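Long-range contacts in 2-Cys peroxiredoxin (Plasmodium yoelii, PDB 2H01), which probably acts as a thiol-specific peroxidase, reducing hydrogen peroxide to water and organic hydroperoxides to alcohols: residues Tyr39-Phe43 and Thr78-Trp82; Leu68-Asp74 and His97-Ile103. One frame throughout, in Å; residues are numbered along the deposited sequence.

Interaction 1 (Tyr39-Phe43 and Thr78-Trp82); sequences YPLDF and THLAW
D42 reaches from the loop into an angle between W82 and H79 of helix 76-83. Its CB packs 3.7 Å from W82 CE3 and lies equally near the methyl CG2 of T78. With CG anti to the carbonyl carbon (chi1 -79°), the carboxylate swings across the six-membered ring of W82, bringing D42 CG within 3.2 Å of W82 CE3. From there the two oxygens part. OD2 turns to the edge of the imidazole and accepts a bond from H79 ND1, 2.7 Å long and fairly straight at 163°, almost in the ring plane and on the syn side of the carboxylate. OD1 accepts the hydroxyl of Y39, also on the syn side. S72 OG lies near OD1 too, though its one proton can serve either D42 OD1 or the D74 carboxylate; the bonds from H79 and Y39 limit the rotation of the group. This loop follows strand 33-38 and leads to helix 49-56, the usual place in the peroxiredoxin thioredoxin fold for the active-site segment; the side chain of W82 is about 8 Å from that of C47, the probable peroxidatic cysteine. W82 presents one face to the loop backbone: D42 CA stands 3.7 Å from the centroid of the W82 six-membered ring in a CH-pi contact, and F43 N sits over the same face, 3.3 Å from W82 CE2, where the two rings join. The indole is held in turn by a hydrogen bond from NE1 to G90 O. F43 extends the aromatic cluster outward, W82 CD1 lying over one face of its ring, 3.5 Å from F43 CD1, while F43 CZ reaches A81 CB. On the other flank Y39 slides past the indole, Y39 CE2 meeting W82 CZ3 at 3.6 Å, and I51 of helix 49-56 touches both side chains.

Interaction 2 (Leu68-Asp74 and His97-Ile103); sequences LLGCSVD and HTLISDI
H97 offers one face of its imidazole to L68, whose methyl CD1 makes a CH-pi contact from above the rim, 3.8 Å from H97 CD2. ND1 of the ring has a weak hydrogen bond to the carbonyl of the next residue, T98. L58 of helix 58-63 packs against both H97 and L68. The carboxylate of D102 faces elsewhere, its oxygens bonded to I107 N and A108 N, while its CB lies against the sulfur of C71. The carboxylate of D74 receives S72 OG on the anti lone pair of OD2, an oxygen also bonded to D42 N. Between these groups the two strands run parallel, linked by G70 N to T98 O (3.1 Å), I100 N to G70 O (2.8 Å, nearly linear) and D102 N to S72 O (3.1 Å). The chains draw close at G70, where L99 CD2 rests 3.9 Å from G70 CA. The opposite sheet face carries L69 beside T98 and C71 beside I100. I100 has CG1 between its backbone N and carbonyl carbon (chi1 59°), which lays that branch against C71 CB at 3.7 Å. T98 OG1 is buried without a polar partner, with L69 CD2 next to it. Where the strands end, S101 OG donates to D74 O in the carbonyl plane, at a length of 2.5 Å too short to be taken exactly, and a water bonds V73 O, reaching I103 O weakly. Parallel neighbours joined through helix 76-83 make this a beta-alpha-beta unit of the thioredoxin-like fold.

How the interactions relate
From the N terminus the chain meets 39-43, 68-74, 78-82 and 97-103 in that order, so the two contacts cross. Interaction 1 closes a loop that holds helices 49-56 and 58-63 and strand 66-72; interaction 2 closes a second that starts on that strand and holds helix 76-83, the very helix used by interaction 1. Their centres are 9 Å apart, and H79 bridges them: besides its partners in interaction 1, its NE2 bonds I100 O at 2.9 Å. The loop leading to helix 49-56, two parallel strands of the central sheet and the helix connecting them are thereby tied together.

Interaction 1 (Tyr39-Phe43 and Thr78-Trp82)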
loop_
_atom_site.group_PDB
_atom_site.type_symbol
_atom_site.label_atom_id
_atom_site.label_comp_id
_atom_site.label_asym_id
_atom_site.label_seq_id
_atom_site.Cartn_x
_atom_site.Cartn_y
_atom_site.Cartn_z
ATOM N N TYR A 39 4.375 4.709 5.524
ATOM C CA TYR A 39 5.371 5.765 5.605
ATOM C C TYR A 39 5.307 6.243 7.061
ATOM O O TYR A 39 4.283 6.102 7.721
ATOM C CB TYR A 39 5.100 6.892 4.600
ATOM C CG TYR A 39 3.769 7.589 4.730
ATOM C CD1 TYR A 39 2.611 7.030 4.191
ATOM C CD2 TYR A 39 3.668 8.824 5.390
ATOM C CE1 TYR A 39 1.388 7.676 4.299
ATOM C CE2 TYR A 39 2.450 9.477 5.509
ATOM C CZ TYR A 39 1.316 8.898 4.960
ATOM O OH TYR A 39 0.111 9.535 5.072
ATOM N N PRO A 40 6.416 6.779 7.584
ATOM C CA PRO A 40 6.495 7.267 8.963
ATOM C C PRO A 40 5.464 8.314 9.384
ATOM O O PRO A 40 4.601 8.061 10.226
ATOM C CB PRO A 40 7.918 7.830 9.054
ATOM C CG PRO A 40 8.683 7.045 8.032
ATOM C CD PRO A 40 7.703 6.962 6.886
ATOM N N LEU A 41 5.564 9.494 8.786
ATOM C CA LEU A 41 4.703 10.599 9.170
ATOM C C LEU A 41 4.330 11.583 8.089
ATOM O O LEU A 41 4.952 11.661 7.031
ATOM C CB LEU A 41 5.383 11.402 10.278
ATOM C CG LEU A 41 5.781 10.697 11.569
ATOM C CD1 LEU A 41 6.739 11.589 12.347
ATOM C CD2 LEU A 41 4.534 10.372 12.381
ATOM N N ASP A 42 3.309 12.359 8.419
ATOM C CA ASP A 42 2.791 13.424 7.587
ATOM C C ASP A 42 3.581 14.683 7.957
ATOM O O ASP A 42 4.189 14.749 9.022
ATOM C CB ASP A 42 1.324 13.663 7.930
ATOM C CG ASP A 42 0.388 12.650 7.300
ATOM O OD1 ASP A 42 0.810 11.522 6.956
ATOM O OD2 ASP A 42 -0.797 13.004 7.173
ATOM N N PHE A 43 3.571 15.677 7.075
ATOM C CA PHE A 43 4.235 16.951 7.336
ATOM C C PHE A 43 5.726 17.002 7.714
ATOM O O PHE A 43 6.166 18.029 8.218
ATOM C CB PHE A 43 3.438 17.712 8.413
ATOM C CG PHE A 43 2.129 18.297 7.922
ATOM C CD1 PHE A 43 2.115 19.320 6.975
ATOM C CD2 PHE A 43 0.916 17.854 8.438
ATOM C CE1 PHE A 43 0.905 19.897 6.558
ATOM C CE2 PHE A 43 -0.298 18.421 8.029
ATOM C CZ PHE A 43 -0.304 19.443 7.092
ATOM N N THR A 78 -5.143 14.991 10.178
ATOM C CA THR A 78 -3.908 15.492 9.616
ATOM C C THR A 78 -3.582 15.058 8.198
ATOM O O THR A 78 -2.886 15.765 7.488
ATOM C CB THR A 78 -2.707 15.461 10.561
ATOM O OG1 THR A 78 -3.059 14.828 11.781
ATOM C CG2 THR A 78 -1.615 14.618 10.014
ATOM N N HIS A 79 -4.132 13.923 7.776
ATOM C CA HIS A 79 -4.014 13.548 6.365
ATOM C C HIS A 79 -4.726 14.608 5.527
ATOM O O HIS A 79 -4.188 15.116 4.548
ATOM C CB HIS A 79 -4.693 12.196 6.077
ATOM C CG HIS A 79 -3.923 11.001 6.543
ATOM N ND1 HIS A 79 -2.590 11.054 6.882
ATOM C CD2 HIS A 79 -4.293 9.705 6.675
ATOM C CE1 HIS A 79 -2.170 9.844 7.205
ATOM N NE2 HIS A 79 -3.185 9.007 7.085
ATOM N N LEU A 80 -5.955 14.923 5.910
ATOM C CA LEU A 80 -6.743 15.918 5.186
ATOM C C LEU A 80 -5.987 17.243 5.083
ATOM O O LEU A 80 -5.846 17.809 3.995
ATOM C CB LEU A 80 -8.086 16.141 5.882
ATOM C CG LEU A 80 -8.973 17.218 5.256
ATOM C CD1 LEU A 80 -9.242 16.855 3.790
ATOM C CD2 LEU A 80 -10.284 17.343 6.040
ATOM N N ALA A 81 -5.498 17.723 6.225
ATOM C CA ALA A 81 -4.751 18.969 6.279
ATOM C C ALA A 81 -3.494 18.895 5.417
ATOM O O ALA A 81 -3.052 19.908 4.873
ATOM C CB ALA A 81 -4.372 19.291 7.727
ATOM N N TRP A 82 -2.920 17.700 5.292
ATOM C CA TRP A 82 -1.710 17.528 4.492
ATOM C C TRP A 82 -2.041 17.537 3.001
ATOM O O TRP A 82 -1.221 17.942 2.181
ATOM C CB TRP A 82 -1.009 16.223 4.861
ATOM C CG TRP A 82 0.420 16.153 4.433
ATOM C CD1 TRP A 82 1.279 17.196 4.280
ATOM C CD2 TRP A 82 1.195 14.964 4.239
ATOM N NE1 TRP A 82 2.548 16.738 4.011
ATOM C CE2 TRP A 82 2.525 15.369 3.982
ATOM C CE3 TRP A 82 0.896 13.595 4.266
ATOM C CZ2 TRP A 82 3.558 14.455 3.753
ATOM C CZ3 TRP A 82 1.919 12.685 4.039
ATOM C CH2 TRP A 82 3.238 13.119 3.786
#

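Interaction 2 (Leu68-Asp74 and His97-Ile103)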
loop_
_atom_site.group_PDB
_atom_site.type_symbol
_atom_site.label_atom_id
_atom_site.label_comp_id
_atom_site.label_asym_id
_atom_site.label_seq_id
_atom_site.Cartn_x
_atom_site.Cartn_y
_atom_site.Cartn_z
ATOM N N LEU A 68 -4.940 1.360 -4.233
ATOM C CA LEU A 68 -3.833 1.913 -3.458
ATOM C C LEU A 68 -4.279 2.389 -2.086
ATOM O O LEU A 68 -5.272 3.099 -1.971
ATOM C CB LEU A 68 -3.203 3.103 -4.176
ATOM C CG LEU A 68 -2.197 2.880 -5.300
ATOM C CD1 LEU A 68 -1.658 4.239 -5.760
ATOM C CD2 LEU A 68 -1.063 1.999 -4.795
ATOM N N LEU A 69 -3.533 1.999 -1.053
ATOM C CA LEU A 69 -3.831 2.417 0.314
ATOM C C LEU A 69 -2.540 2.864 0.997
ATOM O O LEU A 69 -1.621 2.071 1.188
ATOM C CB LEU A 69 -4.488 1.272 1.107
ATOM C CG LEU A 69 -5.872 0.802 0.614
ATOM C CD1 LEU A 69 -6.386 -0.316 1.497
ATOM C CD2 LEU A 69 -6.862 1.966 0.626
ATOM N N GLY A 70 -2.473 4.150 1.333
ATOM C CA GLY A 70 -1.313 4.706 2.011
ATOM C C GLY A 70 -1.571 4.786 3.506
ATOM O O GLY A 70 -2.584 5.320 3.938
ATOM N N CYS A 71 -0.649 4.273 4.307
ATOM C CA CYS A 71 -0.852 4.273 5.744
ATOM C C CYS A 71 0.293 4.854 6.581
ATOM O O CYS A 71 1.465 4.549 6.348
ATOM C CB CYS A 71 -1.132 2.834 6.184
ATOM S SG CYS A 71 -1.406 2.562 7.951
ATOM N N SER A 72 -0.065 5.711 7.539
ATOM C CA SER A 72 0.886 6.299 8.491
ATOM C C SER A 72 0.112 6.381 9.803
ATOM O O SER A 72 -1.122 6.386 9.806
ATOM C CB SER A 72 1.351 7.701 8.084
ATOM O OG SER A 72 0.494 8.705 8.598
ATOM N N VAL A 73 0.823 6.445 10.917
ATOM C CA VAL A 73 0.155 6.493 12.205
ATOM C C VAL A 73 -0.592 7.805 12.505
ATOM O O VAL A 73 -1.216 7.930 13.559
ATOM C CB VAL A 73 1.162 6.185 13.342
ATOM C CG1 VAL A 73 1.838 4.832 13.076
ATOM C CG2 VAL A 73 2.191 7.284 13.440
ATOM N N ASP A 74 -0.494 8.778 11.602
ATOM C CA ASP A 74 -1.231 10.040 11.687
ATOM C C ASP A 74 -2.759 9.879 11.670
ATOM O O ASP A 74 -3.279 8.887 11.189
ATOM C CB ASP A 74 -0.802 10.988 10.555
ATOM C CG ASP A 74 0.656 11.424 10.649
ATOM O OD1 ASP A 74 0.975 12.306 11.444
ATOM O OD2 ASP A 74 1.558 10.960 9.944
ATOM N N HIS A 97 -5.828 8.858 -4.460
ATOM C CA HIS A 97 -6.056 7.534 -3.880
ATOM C C HIS A 97 -6.207 7.697 -2.360
ATOM O O HIS A 97 -5.795 8.707 -1.800
ATOM C CB HIS A 97 -4.913 6.570 -4.231
ATOM C CG HIS A 97 -3.580 6.949 -3.664
ATOM N ND1 HIS A 97 -3.163 6.550 -2.413
ATOM C CD2 HIS A 97 -2.545 7.635 -4.204
ATOM C CE1 HIS A 97 -1.925 6.964 -2.209
ATOM N NE2 HIS A 97 -1.527 7.624 -3.282
ATOM N N THR A 98 -6.793 6.715 -1.692
ATOM C CA THR A 98 -7.025 6.839 -0.261
ATOM C C THR A 98 -5.853 6.649 0.697
ATOM O O THR A 98 -4.944 5.862 0.461
ATOM C CB THR A 98 -8.218 5.925 0.194
ATOM O OG1 THR A 98 -7.886 5.254 1.420
ATOM C CG2 THR A 98 -8.580 4.922 -0.872
ATOM N N LEU A 99 -5.879 7.427 1.774
ATOM C CA LEU A 99 -4.868 7.351 2.820
ATOM C C LEU A 99 -5.606 6.875 4.074
ATOM O O LEU A 99 -6.648 7.424 4.430
ATOM C CB LEU A 99 -4.245 8.730 3.067
ATOM C CG LEU A 99 -3.441 9.370 1.921
ATOM C CD1 LEU A 99 -2.931 10.741 2.355
ATOM C CD2 LEU A 99 -2.268 8.476 1.544
ATOM N N ILE A 100 -5.175 6.089 4.806
ATOM C CA ILE A 100 -5.865 5.640 6.009
ATOM C C ILE A 100 -5.074 5.995 7.263
ATOM O O ILE A 100 -3.845 6.185 7.201
ATOM C CB ILE A 100 -6.114 4.121 5.953
ATOM C CG1 ILE A 100 -4.788 3.367 5.831
ATOM C CG2 ILE A 100 -7.038 3.775 4.795
ATOM C CD1 ILE A 100 -4.920 1.870 6.008
ATOM N N SER A 101 -5.727 5.901 8.292
ATOM C CA SER A 101 -5.152 6.410 9.522
ATOM C C SER A 101 -4.998 5.320 10.555
ATOM O O SER A 101 -5.992 4.761 11.019
ATOM C CB SER A 101 -6.036 7.531 10.081
ATOM O OG SER A 101 -5.628 7.921 11.385
ATOM N N ASP A 102 -3.744 5.064 10.917
ATOM C CA ASP A 102 -3.362 4.047 11.888
ATOM C C ASP A 102 -3.087 4.623 13.280
ATOM O O ASP A 102 -1.992 4.503 13.799
ATOM C CB ASP A 102 -2.152 3.254 11.387
ATOM C CG ASP A 102 -1.871 2.018 12.216
ATOM O OD1 ASP A 102 -2.790 1.519 12.881
ATOM O OD2 ASP A 102 -0.757 1.485 12.274
ATOM N N ILE A 103 -4.102 5.231 13.878
ATOM C CA ILE A 103 -3.914 6.086 15.036
ATOM C C ILE A 103 -3.702 5.346 16.344
ATOM O O ILE A 103 -3.179 5.903 17.284
ATOM C CB ILE A 103 -5.049 7.102 15.188
ATOM C CG1 ILE A 103 -4.903 7.838 16.506
ATOM C CG2 ILE A 103 -6.383 6.423 15.160
ATOM C CD1 ILE A 103 -5.016 9.299 16.376
HETATM O O HOH W 1 -0.279 7.412 16.153
#